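Extracellular solute-binding protein, family 1 (Bifidobacterium longum subsp. infantis ATCC 15697, PDB 3QUF) probably captures a solute, perhaps a carbohydrate, outside the cell and hands it to an ABC transporter for import. Local coordinates at residues R94-S107 / A121-P133. Sequence-based numbering, arbitrary orientation. Where two conformers were deposited one is given.
Sequences RTDVMKSGAALDIS and ALFQQDGKTYGMP. With ACY (acetic acid), chain E.
The guanidinium group of R94 carries the CD2 methyl of L122 over the centre of one face, 3.5 Å above its plane, while a water lies in plane at its edge and connects it to the carbonyl O of A121. From the same group NH1 donates to L122 O at 2.9 Å, a bent bond (137°) that leaves the guanidinium plane; NH2 serves N371 O. With an alanine here L122 O would probably lose its charged donor and the CD2 methyl the flat surface it rests on. The Y130 ring receives A103 O at its edge, 3.2 Å from CD1, with the backbone N of Q125 also in plane at its rim. The selenium of M98 approaches this ring obliquely, a Met-aromatic contact 5.2 Å from the centroid; the bend at chi3 (-66°) turns CE toward L122 O and Q124 O. The carbonyl O of the same M98 takes NE2 of Q125 at 3.0 Å from above its plane, whereas G101 N, from the residue that leaves helical geometry with positive phi, reaches it from the opposite face. Q125 reaches the helix with an extended side chain, CG trans to its own N (chi1 179°), from the first strand of a short beta hairpin, strands 124-125 and 128-129, closed by a type I' turn. This hairpin thus packs beside a helix of the N-terminal lobe in the two-lobed solute-binding fold. At its second strand, I106 N donates to T129 O at 2.8 Å, and S107 OG accepts from T129 N. D105 OD1 draws in both N and OG of S107, the former as an Asx turn, and its OD2 is joined through water to NZ of K128.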
loop_
_atom_site.group_PDB
_atom_site.type_symbol
_atom_site.label_atom_id
_atom_site.label_comp_id
_atom_site.label_asym_id
_atom_site.label_seq_id
_atom_site.Cartn_x
_atom_site.Cartn_y
_atom_site.Cartn_z
ATOM N N ARG A 94 7.335 11.447 -3.400
ATOM C CA ARG A 94 6.762 12.234 -2.281
ATOM C C ARG A 94 7.830 13.031 -1.532
ATOM O O ARG A 94 7.637 14.237 -1.285
ATOM C CB ARG A 94 5.952 11.380 -1.309
ATOM C CG ARG A 94 6.710 10.225 -0.701
ATOM C CD ARG A 94 5.756 9.246 0.009
ATOM N NE ARG A 94 6.566 8.286 0.722
ATOM C CZ ARG A 94 7.135 8.479 1.923
ATOM N NH1 ARG A 94 6.999 9.609 2.610
ATOM N NH2 ARG A 94 7.954 7.552 2.417
ATOM N N THR A 95 8.960 12.412 -1.202
ATOM C CA THR A 95 9.988 13.134 -0.435
ATOM C C THR A 95 10.779 14.127 -1.299
ATOM O O THR A 95 11.048 15.246 -0.858
ATOM C CB THR A 95 10.862 12.182 0.344
ATOM O OG1 THR A 95 11.500 11.314 -0.568
ATOM C CG2 THR A 95 10.044 11.390 1.329
ATOM N N ASP A 96 11.038 13.785 -2.565
ATOM C CA ASP A 96 11.704 14.710 -3.486
ATOM C C ASP A 96 10.898 15.989 -3.660
ATOM O O ASP A 96 11.449 17.076 -3.587
ATOM C CB ASP A 96 11.965 14.061 -4.849
ATOM C CG ASP A 96 13.062 12.982 -4.802
ATOM O OD1 ASP A 96 13.994 13.092 -3.977
ATOM O OD2 ASP A 96 12.965 12.040 -5.617
ATOM N N VAL A 97 9.588 15.856 -3.863
ATOM C CA VAL A 97 8.735 17.045 -3.988
ATOM C C VAL A 97 8.677 17.836 -2.677
ATOM O O VAL A 97 8.833 19.052 -2.704
ATOM C CB VAL A 97 7.349 16.698 -4.484
ATOM C CG1 VAL A 97 6.477 17.955 -4.549
ATOM C CG2 VAL A 97 7.501 16.127 -5.890
HETATM N N MSE A 98 8.416 17.161 -1.561
HETATM C CA MSE A 98 8.324 17.882 -0.294
HETATM C C MSE A 98 9.623 18.620 0.005
HETATM O O MSE A 98 9.596 19.768 0.462
HETATM C CB MSE A 98 7.907 16.941 0.835
HETATM C CG MSE A 98 6.468 16.491 0.742
HETATM SE SE MSE A 98 5.887 15.502 2.301
HETATM C CE MSE A 98 7.015 13.923 2.155
ATOM N N LYS A 99 10.766 17.989 -0.238
ATOM C CA LYS A 99 12.084 18.579 0.090
ATOM C C LYS A 99 12.364 19.823 -0.740
ATOM O O LYS A 99 13.151 20.675 -0.365
ATOM C CB LYS A 99 13.218 17.568 -0.187
ATOM C CG LYS A 99 13.370 16.458 0.849
ATOM C CD LYS A 99 14.141 15.245 0.261
ATOM C CE LYS A 99 14.665 14.258 1.317
ATOM N NZ LYS A 99 16.028 14.595 1.851
ATOM N N SER A 100 11.759 19.871 -1.931
ATOM C CA SER A 100 11.927 20.981 -2.820
ATOM C C SER A 100 11.251 22.266 -2.400
ATOM O O SER A 100 11.593 23.330 -2.906
ATOM C CB SER A 100 11.486 20.638 -4.250
ATOM O OG SER A 100 10.081 20.665 -4.373
ATOM N N GLY A 101 10.309 22.177 -1.484
ATOM C CA GLY A 101 9.495 23.320 -1.113
ATOM C C GLY A 101 8.361 23.639 -2.064
ATOM O O GLY A 101 7.620 24.605 -1.806
ATOM N N ALA A 102 8.134 22.796 -3.073
ATOM C CA ALA A 102 7.076 23.096 -4.047
ATOM C C ALA A 102 5.661 22.884 -3.565
ATOM O O ALA A 102 4.742 23.358 -4.230
ATOM C CB ALA A 102 7.288 22.264 -5.335
ATOM N N ALA A 103 5.474 22.124 -2.491
ATOM C CA ALA A 103 4.151 21.832 -1.968
ATOM C C ALA A 103 3.789 22.779 -0.838
ATOM O O ALA A 103 4.626 23.061 0.058
ATOM C CB ALA A 103 4.062 20.357 -1.499
ATOM N N LEU A 104 2.557 23.243 -0.864
ATOM C CA LEU A 104 1.999 24.120 0.162
ATOM C C LEU A 104 1.814 23.370 1.468
ATOM O O LEU A 104 1.304 22.282 1.476
ATOM C CB LEU A 104 0.638 24.630 -0.286
ATOM C CG LEU A 104 -0.102 25.628 0.625
ATOM C CD1 LEU A 104 0.646 26.936 0.674
ATOM C CD2 LEU A 104 -1.556 25.843 0.059
ATOM N N ASP A 105 2.223 23.988 2.579
ATOM C CA ASP A 105 1.858 23.472 3.918
ATOM C C ASP A 105 0.364 23.604 4.153
ATOM O O ASP A 105 -0.164 24.750 4.246
ATOM C CB ASP A 105 2.648 24.305 4.940
ATOM C CG ASP A 105 2.344 23.922 6.384
ATOM O OD1 ASP A 105 1.544 23.013 6.632
ATOM O OD2 ASP A 105 2.953 24.579 7.283
ATOM N N ILE A 106 -0.322 22.467 4.228
ATOM C CA ILE A 106 -1.769 22.402 4.416
ATOM C C ILE A 106 -2.135 21.916 5.814
ATOM O O ILE A 106 -3.297 21.583 6.105
ATOM C CB ILE A 106 -2.444 21.628 3.272
ATOM C CG1 ILE A 106 -1.883 20.207 3.163
ATOM C CG2 ILE A 106 -2.300 22.439 1.942
ATOM C CD1 ILE A 106 -2.699 19.331 2.180
ATOM N N SER A 107 -1.158 21.976 6.722
ATOM C CA SER A 107 -1.397 21.600 8.124
ATOM C C SER A 107 -2.631 22.334 8.663
ATOM O O SER A 107 -2.775 23.534 8.477
ATOM C CB SER A 107 -0.199 21.966 8.995
ATOM O OG SER A 107 0.985 21.354 8.545
ATOM N N ALA A 121 1.333 10.571 7.633
ATOM C CA ALA A 121 2.760 10.448 7.901
ATOM C C ALA A 121 3.597 10.439 6.622
ATOM O O ALA A 121 4.675 11.034 6.601
ATOM C CB ALA A 121 3.018 9.144 8.675
ATOM N N LEU A 122 3.117 9.756 5.585
ATOM C CA LEU A 122 3.859 9.690 4.329
ATOM C C LEU A 122 3.854 11.047 3.576
ATOM O O LEU A 122 4.584 11.214 2.580
ATOM C CB LEU A 122 3.303 8.610 3.416
ATOM C CG LEU A 122 3.405 7.159 3.908
ATOM C CD1 LEU A 122 2.761 6.204 2.903
ATOM C CD2 LEU A 122 4.903 6.775 4.163
ATOM N N PHE A 123 3.035 11.985 4.025
ATOM C CA PHE A 123 2.906 13.273 3.340
ATOM C C PHE A 123 3.265 14.424 4.298
ATOM O O PHE A 123 2.735 15.552 4.167
ATOM C CB PHE A 123 1.490 13.407 2.799
ATOM C CG PHE A 123 1.087 12.244 1.949
ATOM C CD1 PHE A 123 1.557 12.149 0.661
ATOM C CD2 PHE A 123 0.290 11.226 2.447
ATOM C CE1 PHE A 123 1.212 11.060 -0.160
ATOM C CE2 PHE A 123 -0.019 10.114 1.663
ATOM C CZ PHE A 123 0.410 10.037 0.359
ATOM N N GLN A 124 4.146 14.118 5.224
ATOM C CA GLN A 124 4.641 15.083 6.187
ATOM C C GLN A 124 6.150 15.247 6.145
ATOM O O GLN A 124 6.918 14.306 5.856
ATOM C CB GLN A 124 4.192 14.717 7.617
ATOM C CG GLN A 124 2.739 15.068 7.882
ATOM C CD GLN A 124 2.185 14.448 9.138
ATOM O OE1 GLN A 124 2.779 13.553 9.724
ATOM N NE2 GLN A 124 1.045 14.935 9.552
ATOM N N GLN A 125 6.600 16.456 6.468
ATOM C CA GLN A 125 8.024 16.797 6.539
ATOM C C GLN A 125 8.154 17.865 7.585
ATOM O O GLN A 125 7.383 18.828 7.584
ATOM C CB GLN A 125 8.533 17.315 5.209
ATOM C CG GLN A 125 9.992 17.729 5.113
ATOM C CD GLN A 125 10.277 18.187 3.699
ATOM O OE1 GLN A 125 10.512 17.351 2.854
ATOM N NE2 GLN A 125 10.090 19.479 3.424
ATOM N N ASP A 126 9.101 17.685 8.516
ATOM C CA ASP A 126 9.353 18.684 9.543
ATOM C C ASP A 126 8.075 18.988 10.340
ATOM O O ASP A 126 7.908 20.128 10.822
ATOM C CB ASP A 126 9.917 19.987 9.001
ATOM C CG ASP A 126 11.223 19.805 8.185
ATOM O OD1 ASP A 126 11.951 18.803 8.398
ATOM O OD2 ASP A 126 11.470 20.674 7.310
ATOM N N GLY A 127 7.233 17.968 10.462
ATOM C CA GLY A 127 5.998 18.025 11.243
ATOM C C GLY A 127 4.822 18.696 10.547
ATOM O O GLY A 127 3.749 18.881 11.147
ATOM N N LYS A 128 5.029 19.164 9.317
ATOM C CA LYS A 128 3.999 19.867 8.560
ATOM C C LYS A 128 3.431 18.916 7.482
ATOM O O LYS A 128 4.132 18.064 6.943
ATOM C CB LYS A 128 4.594 21.110 7.918
ATOM C CG LYS A 128 5.018 22.156 8.932
ATOM C CD LYS A 128 5.800 23.328 8.263
ATOM C CE LYS A 128 5.865 24.555 9.205
ATOM N NZ LYS A 128 6.650 25.766 8.678
ATOM N N THR A 129 2.141 19.056 7.237
ATOM C CA THR A 129 1.448 18.274 6.226
ATOM C C THR A 129 1.478 18.974 4.875
ATOM O O THR A 129 1.085 20.130 4.769
ATOM C CB THR A 129 -0.009 18.036 6.673
ATOM O OG1 THR A 129 0.007 17.339 7.936
ATOM C CG2 THR A 129 -0.732 17.137 5.677
ATOM N N TYR A 130 1.904 18.224 3.860
ATOM C CA TYR A 130 2.063 18.727 2.490
ATOM C C TYR A 130 1.210 18.016 1.485
ATOM O O TYR A 130 1.218 18.386 0.299
ATOM C CB TYR A 130 3.531 18.627 2.073
ATOM C CG TYR A 130 4.400 19.573 2.831
ATOM C CD1 TYR A 130 4.437 20.948 2.501
ATOM C CD2 TYR A 130 5.179 19.124 3.884
ATOM C CE1 TYR A 130 5.241 21.833 3.210
ATOM C CE2 TYR A 130 5.999 20.015 4.601
ATOM C CZ TYR A 130 6.000 21.366 4.262
ATOM O OH TYR A 130 6.780 22.252 4.971
ATOM N N GLY A 131 0.453 17.006 1.895
ATOM C CA GLY A 131 -0.415 16.271 0.944
ATOM C C GLY A 131 -1.521 15.561 1.690
ATOM O O GLY A 131 -1.419 15.303 2.921
HETATM N N MSE A 132 -2.577 15.242 0.947
HETATM C CA MSE A 132 -3.719 14.586 1.516
HETATM C C MSE A 132 -4.079 13.374 0.679
HETATM O O MSE A 132 -4.435 13.528 -0.499
HETATM C CB MSE A 132 -4.938 15.549 1.544
HETATM C CG MSE A 132 -6.233 14.841 1.890
HETATM SE SE MSE A 132 -7.809 15.969 1.641
HETATM C CE MSE A 132 -7.819 15.926 -0.227
ATOM N N PRO A 133 -4.021 12.166 1.269
ATOM C CA PRO A 133 -4.587 10.992 0.631
ATOM C C PRO A 133 -6.059 10.872 0.985
ATOM O O PRO A 133 -6.469 11.241 2.089
ATOM C CB PRO A 133 -3.825 9.849 1.291
ATOM C CG PRO A 133 -3.541 10.337 2.672
ATOM C CD PRO A 133 -3.569 11.863 2.643
HETATM C C ACY E . 10.968 9.748 -3.092
HETATM O O ACY E . 12.072 9.262 -3.474
HETATM O OXT ACY E . 10.618 10.915 -3.381
HETATM C CH3 ACY E . 10.116 8.851 -2.232
HETATM O O HOH W 1 7.228 10.916 5.114
HETATM O O HOH W 2 -0.043 20.738 -0.499
HETATM O O HOH W 3 4.916 26.231 6.763
HETATM O O HOH W 4 0.802 18.626 10.322
#